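Local coordinates for protein NDP-rhamnosyltransferase (PDB 3TSA) that is a glycosyltransferase of the GT-B fold, with two Rossmann-like domains facing each other across a cleft, at residues E337-Q340 with E344-T347; C287-C292 with D348-V353. One frame throughout, in Å; residues are numbered along the deposited sequence.

Contact 1 (E337-Q340 with E344-T347); sequences EQAQ and EQFT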
loop_
_atom_site.group_PDB
_atom_site.type_symbol
_atom_site.label_atom_id
_atom_site.label_comp_id
_atom_site.label_asym_id
_atom_site.label_seq_id
_atom_site.Cartn_x
_atom_site.Cartn_y
_atom_site.Cartn_z
ATOM N N GLU A 337 16.260 31.079 -13.920
ATOM C CA GLU A 337 16.945 31.505 -12.753
ATOM C C GLU A 337 16.800 32.990 -12.405
ATOM O O GLU A 337 16.637 33.359 -11.212
ATOM C CB GLU A 337 18.431 31.104 -12.842
ATOM C CG GLU A 337 19.041 31.236 -11.446
ATOM C CD GLU A 337 20.596 31.187 -11.504
ATOM O OE1 GLU A 337 21.186 31.742 -12.455
ATOM O OE2 GLU A 337 21.205 30.598 -10.560
ATOM N N GLN A 338 16.791 33.843 -13.454
ATOM C CA GLN A 338 16.590 35.260 -13.241
ATOM C C GLN A 338 15.251 35.596 -12.570
ATOM O O GLN A 338 15.226 36.491 -11.676
ATOM C CB GLN A 338 16.836 36.090 -14.509
ATOM C CG GLN A 338 15.888 35.937 -15.609
ATOM C CD GLN A 338 14.591 36.725 -15.385
ATOM O OE1 GLN A 338 14.606 37.854 -14.870
ATOM N NE2 GLN A 338 13.464 36.158 -15.822
ATOM N N ALA A 339 14.176 34.885 -12.961
ATOM C CA ALA A 339 12.900 35.050 -12.266
ATOM C C ALA A 339 12.916 34.441 -10.874
ATOM O O ALA A 339 12.396 35.014 -9.906
ATOM C CB ALA A 339 11.766 34.426 -13.123
ATOM N N GLN A 340 13.449 33.246 -10.762
ATOM C CA GLN A 340 13.371 32.523 -9.473
ATOM C C GLN A 340 14.162 33.206 -8.355
ATOM O O GLN A 340 13.799 33.099 -7.173
ATOM C CB GLN A 340 13.754 31.051 -9.600
ATOM C CG GLN A 340 12.825 30.274 -10.521
ATOM C CD GLN A 340 13.290 28.908 -10.832
ATOM O OE1 GLN A 340 14.171 28.325 -10.184
ATOM N NE2 GLN A 340 12.658 28.331 -11.857
ATOM N N GLU A 344 11.962 40.241 -5.168
ATOM C CA GLU A 344 10.764 41.084 -5.282
ATOM C C GLU A 344 9.626 40.499 -6.136
ATOM O O GLU A 344 8.401 40.563 -5.777
ATOM C CB GLU A 344 11.200 42.475 -5.814
ATOM C CG GLU A 344 10.035 43.484 -6.033
ATOM C CD GLU A 344 10.509 44.843 -6.622
ATOM O OE1 GLU A 344 10.681 44.967 -7.875
ATOM O OE2 GLU A 344 10.701 45.779 -5.822
ATOM N N GLN A 345 9.992 39.979 -7.293
ATOM C CA GLN A 345 9.041 39.392 -8.229
ATOM C C GLN A 345 8.375 38.144 -7.584
ATOM O O GLN A 345 7.158 37.934 -7.724
ATOM C CB GLN A 345 9.765 39.025 -9.545
ATOM C CG GLN A 345 8.885 38.149 -10.493
ATOM C CD GLN A 345 9.624 37.794 -11.836
ATOM O OE1 GLN A 345 10.684 38.377 -12.188
ATOM N NE2 GLN A 345 9.054 36.858 -12.565
ATOM N N PHE A 346 9.192 37.359 -6.877
ATOM C CA PHE A 346 8.725 36.119 -6.201
ATOM C C PHE A 346 7.679 36.477 -5.133
ATOM O O PHE A 346 6.545 35.931 -5.117
ATOM C CB PHE A 346 9.949 35.414 -5.650
ATOM C CG PHE A 346 9.778 33.946 -5.285
ATOM C CD1 PHE A 346 8.526 33.417 -4.946
ATOM C CD2 PHE A 346 10.898 33.094 -5.314
ATOM C CE1 PHE A 346 8.422 32.073 -4.626
ATOM C CE2 PHE A 346 10.810 31.745 -4.978
ATOM C CZ PHE A 346 9.524 31.216 -4.634
ATOM N N THR A 347 8.040 37.455 -4.279
ATOM C CA THR A 347 7.120 37.948 -3.250
ATOM C C THR A 347 5.850 38.500 -3.875
ATOM O O THR A 347 4.735 38.182 -3.384
ATOM C CB THR A 347 7.883 39.069 -2.440
ATOM O OG1 THR A 347 8.959 38.383 -1.771
ATOM C CG2 THR A 347 6.991 39.574 -1.391
#
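A small van der Waals contact joins two consecutive helices, the short helix 337-340 and the start of helix 343-354, at the edge of the C-terminal half of the protein, with A339 against Q345 and the Q340 carbonyl against F346. No hydrogen bond crosses it. F346 meets backbone rather than side chain. Its CD2 lies 3.4 Å from Q340 O, and that oxygen sits at the ring edge, near the ring plane. With CG anti to the backbone N (chi1 -163°), the ring also lies against R240, A241 and A244 of helix 236-246 and touches L312 and L334. Q345 stretches its extended chain back to helix 337-340, where its terminal amide packs by A339 CB and CA.

The pair follows strand 331-333, an outermost strand of the parallel sheet in this Rossmann-like domain of the GT-B fold. Helix 337-340 thus forms part of the connection from that strand to helix 343-354. The Q340 side chain leaves its CA away from the second helix. Its NE2 donates to the backbone oxygens of L334 and P313, which ties the helix to the loops following strands 331-333 and 309-311. D336 OD1 accepts from A339 N.

Contact 2 (C287-C292 with D348-V353); sequences CELVIC and DSIATV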
loop_
_atom_site.group_PDB
_atom_site.type_symbol
_atom_site.label_atom_id
_atom_site.label_comp_id
_atom_site.label_asym_id
_atom_site.label_seq_id
_atom_site.Cartn_x
_atom_site.Cartn_y
_atom_site.Cartn_z
ATOM N N CYS A 287 -4.517 24.889 2.749
ATOM C CA CYS A 287 -3.485 25.871 2.218
ATOM C C CYS A 287 -4.052 26.662 1.073
ATOM O O CYS A 287 -4.904 26.113 0.289
ATOM C CB CYS A 287 -2.293 25.113 1.690
ATOM S SG CYS A 287 -1.356 24.266 3.008
ATOM N N GLU A 288 -3.601 27.932 0.906
ATOM C CA GLU A 288 -4.194 28.693 -0.197
ATOM C C GLU A 288 -3.241 28.721 -1.424
ATOM O O GLU A 288 -3.638 29.212 -2.467
ATOM C CB GLU A 288 -4.400 30.167 0.249
ATOM C CG GLU A 288 -5.594 30.284 1.208
ATOM C CD GLU A 288 -5.770 31.734 1.593
ATOM O OE1 GLU A 288 -6.138 32.524 0.713
ATOM O OE2 GLU A 288 -5.437 32.093 2.711
ATOM N N LEU A 289 -2.032 28.191 -1.262
ATOM C CA LEU A 289 -1.035 28.237 -2.348
ATOM C C LEU A 289 -0.007 27.138 -2.100
ATOM O O LEU A 289 0.267 26.876 -0.905
ATOM C CB LEU A 289 -0.368 29.636 -2.396
ATOM C CG LEU A 289 0.796 29.883 -3.367
ATOM C CD1 LEU A 289 0.321 29.788 -4.811
ATOM C CD2 LEU A 289 1.507 31.225 -3.092
ATOM N N VAL A 290 0.532 26.502 -3.172
ATOM C CA VAL A 290 1.597 25.560 -3.025
ATOM C C VAL A 290 2.792 26.130 -3.804
ATOM O O VAL A 290 2.572 26.538 -4.956
ATOM C CB VAL A 290 1.275 24.165 -3.619
ATOM C CG1 VAL A 290 2.549 23.227 -3.471
ATOM C CG2 VAL A 290 0.159 23.625 -2.801
ATOM N N ILE A 291 3.964 26.227 -3.185
ATOM C CA ILE A 291 5.153 26.647 -4.022
ATOM C C ILE A 291 5.925 25.335 -4.197
ATOM O O ILE A 291 6.283 24.664 -3.210
ATOM C CB ILE A 291 6.093 27.673 -3.248
ATOM C CG1 ILE A 291 5.370 29.008 -3.015
ATOM C CG2 ILE A 291 7.376 27.947 -4.067
ATOM C CD1 ILE A 291 5.968 29.936 -1.954
ATOM N N CYS A 292 6.209 24.989 -5.449
ATOM C CA CYS A 292 6.843 23.711 -5.744
ATOM C C CYS A 292 7.695 23.811 -6.994
ATOM O O CYS A 292 7.735 24.857 -7.646
ATOM C CB CYS A 292 5.791 22.623 -5.901
ATOM S SG CYS A 292 4.560 22.926 -7.236
ATOM N N ASP A 348 5.997 39.297 -4.941
ATOM C CA ASP A 348 4.847 39.929 -5.570
ATOM C C ASP A 348 3.923 38.823 -6.158
ATOM O O ASP A 348 2.671 38.952 -6.109
ATOM C CB ASP A 348 5.288 40.934 -6.672
ATOM C CG ASP A 348 5.788 42.245 -6.107
ATOM O OD1 ASP A 348 5.694 42.469 -4.927
ATOM O OD2 ASP A 348 6.330 43.053 -6.882
ATOM N N SER A 349 4.530 37.727 -6.593
ATOM C CA SER A 349 3.746 36.628 -7.213
ATOM C C SER A 349 2.889 35.945 -6.146
ATOM O O SER A 349 1.738 35.564 -6.386
ATOM C CB SER A 349 4.663 35.586 -7.836
ATOM O OG SER A 349 5.286 36.103 -8.981
ATOM N N ILE A 350 3.467 35.715 -4.995
ATOM C CA ILE A 350 2.701 35.139 -3.896
ATOM C C ILE A 350 1.543 36.029 -3.513
ATOM O O ILE A 350 0.397 35.563 -3.428
ATOM C CB ILE A 350 3.594 34.924 -2.629
ATOM C CG1 ILE A 350 4.686 33.868 -2.941
ATOM C CG2 ILE A 350 2.688 34.416 -1.448
ATOM C CD1 ILE A 350 5.750 33.698 -1.813
ATOM N N ALA A 351 1.821 37.317 -3.330
ATOM C CA ALA A 351 0.773 38.280 -3.001
ATOM C C ALA A 351 -0.327 38.306 -4.063
ATOM O O ALA A 351 -1.489 38.406 -3.703
ATOM C CB ALA A 351 1.368 39.726 -2.815
ATOM N N THR A 352 0.003 38.161 -5.350
ATOM C CA THR A 352 -0.944 38.309 -6.421
ATOM C C THR A 352 -1.953 37.108 -6.308
ATOM O O THR A 352 -3.140 37.287 -6.466
ATOM C CB THR A 352 -0.237 38.217 -7.766
ATOM O OG1 THR A 352 0.469 39.461 -7.983
ATOM C CG2 THR A 352 -1.245 38.061 -8.852
ATOM N N VAL A 353 -1.436 35.909 -6.139
ATOM C CA VAL A 353 -2.298 34.730 -5.972
ATOM C C VAL A 353 -3.200 34.832 -4.726
ATOM O O VAL A 353 -4.430 34.609 -4.816
ATOM C CB VAL A 353 -1.459 33.384 -5.948
ATOM C CG1 VAL A 353 -2.428 32.154 -5.746
ATOM C CG2 VAL A 353 -0.721 33.220 -7.244
#
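L289 points toward helix 343-354 and divides its two methyls between I350 and V353, one turn apart on that helix. CD2 lies 3.8 Å from I350 CG2. CD1 lies 3.7 Å from V353 CG1. The leucine side chain crosses each partner at about a right angle, and the closest approaches are methyl to methyl. Its CG is anti to the backbone N (chi1 174°), which carries the fork toward the helix. I350 has a second branch in use: its CD1 meets I291 CD1 at 3.8 Å, again with the side chains crossed. I291 starts off to one side of the helix, and its long branch makes the approach.

This is a helix packed on a face of a parallel sheet, as in the Rossmann-like domains of GT-B proteins. Strand 289-292 is an inner strand between 219-224 and 309-311, and the helix runs nearly antiparallel to it, at 152°, with the axes 10.2 Å apart. L310 of the next strand also touches I291 and I350. A244 and A245 of helix 236-246 border I350 as well. The contact across the segments is wholly apolar. Polar groups are met elsewhere: E288 OE2 forms a salt bridge with R219 NE. On the helix, D348 O accepts from both T352 N and T352 OG1, which arrive from opposite faces of the carbonyl plane.

Overall arrangement
Both contacts use helix 343-354: residues 344-347 take part in contact 1 and 348-353 in contact 2. Their centres are 13 Å apart, and they touch where F346 CZ lies 4.0 Å from I291 CG2. The touching residues of contact 2 are all buried, and it seats the helix on an inner strand through aliphatic methyls. Contact 1 is mostly buried too, but Q345 at its margin is partly exposed. It joins neighbours in sequence and mixes a ring edge, a backbone oxygen and an amide. Helix 236-246 lies beside both, next to F346 in contact 1 and next to I291 and I350 in contact 2.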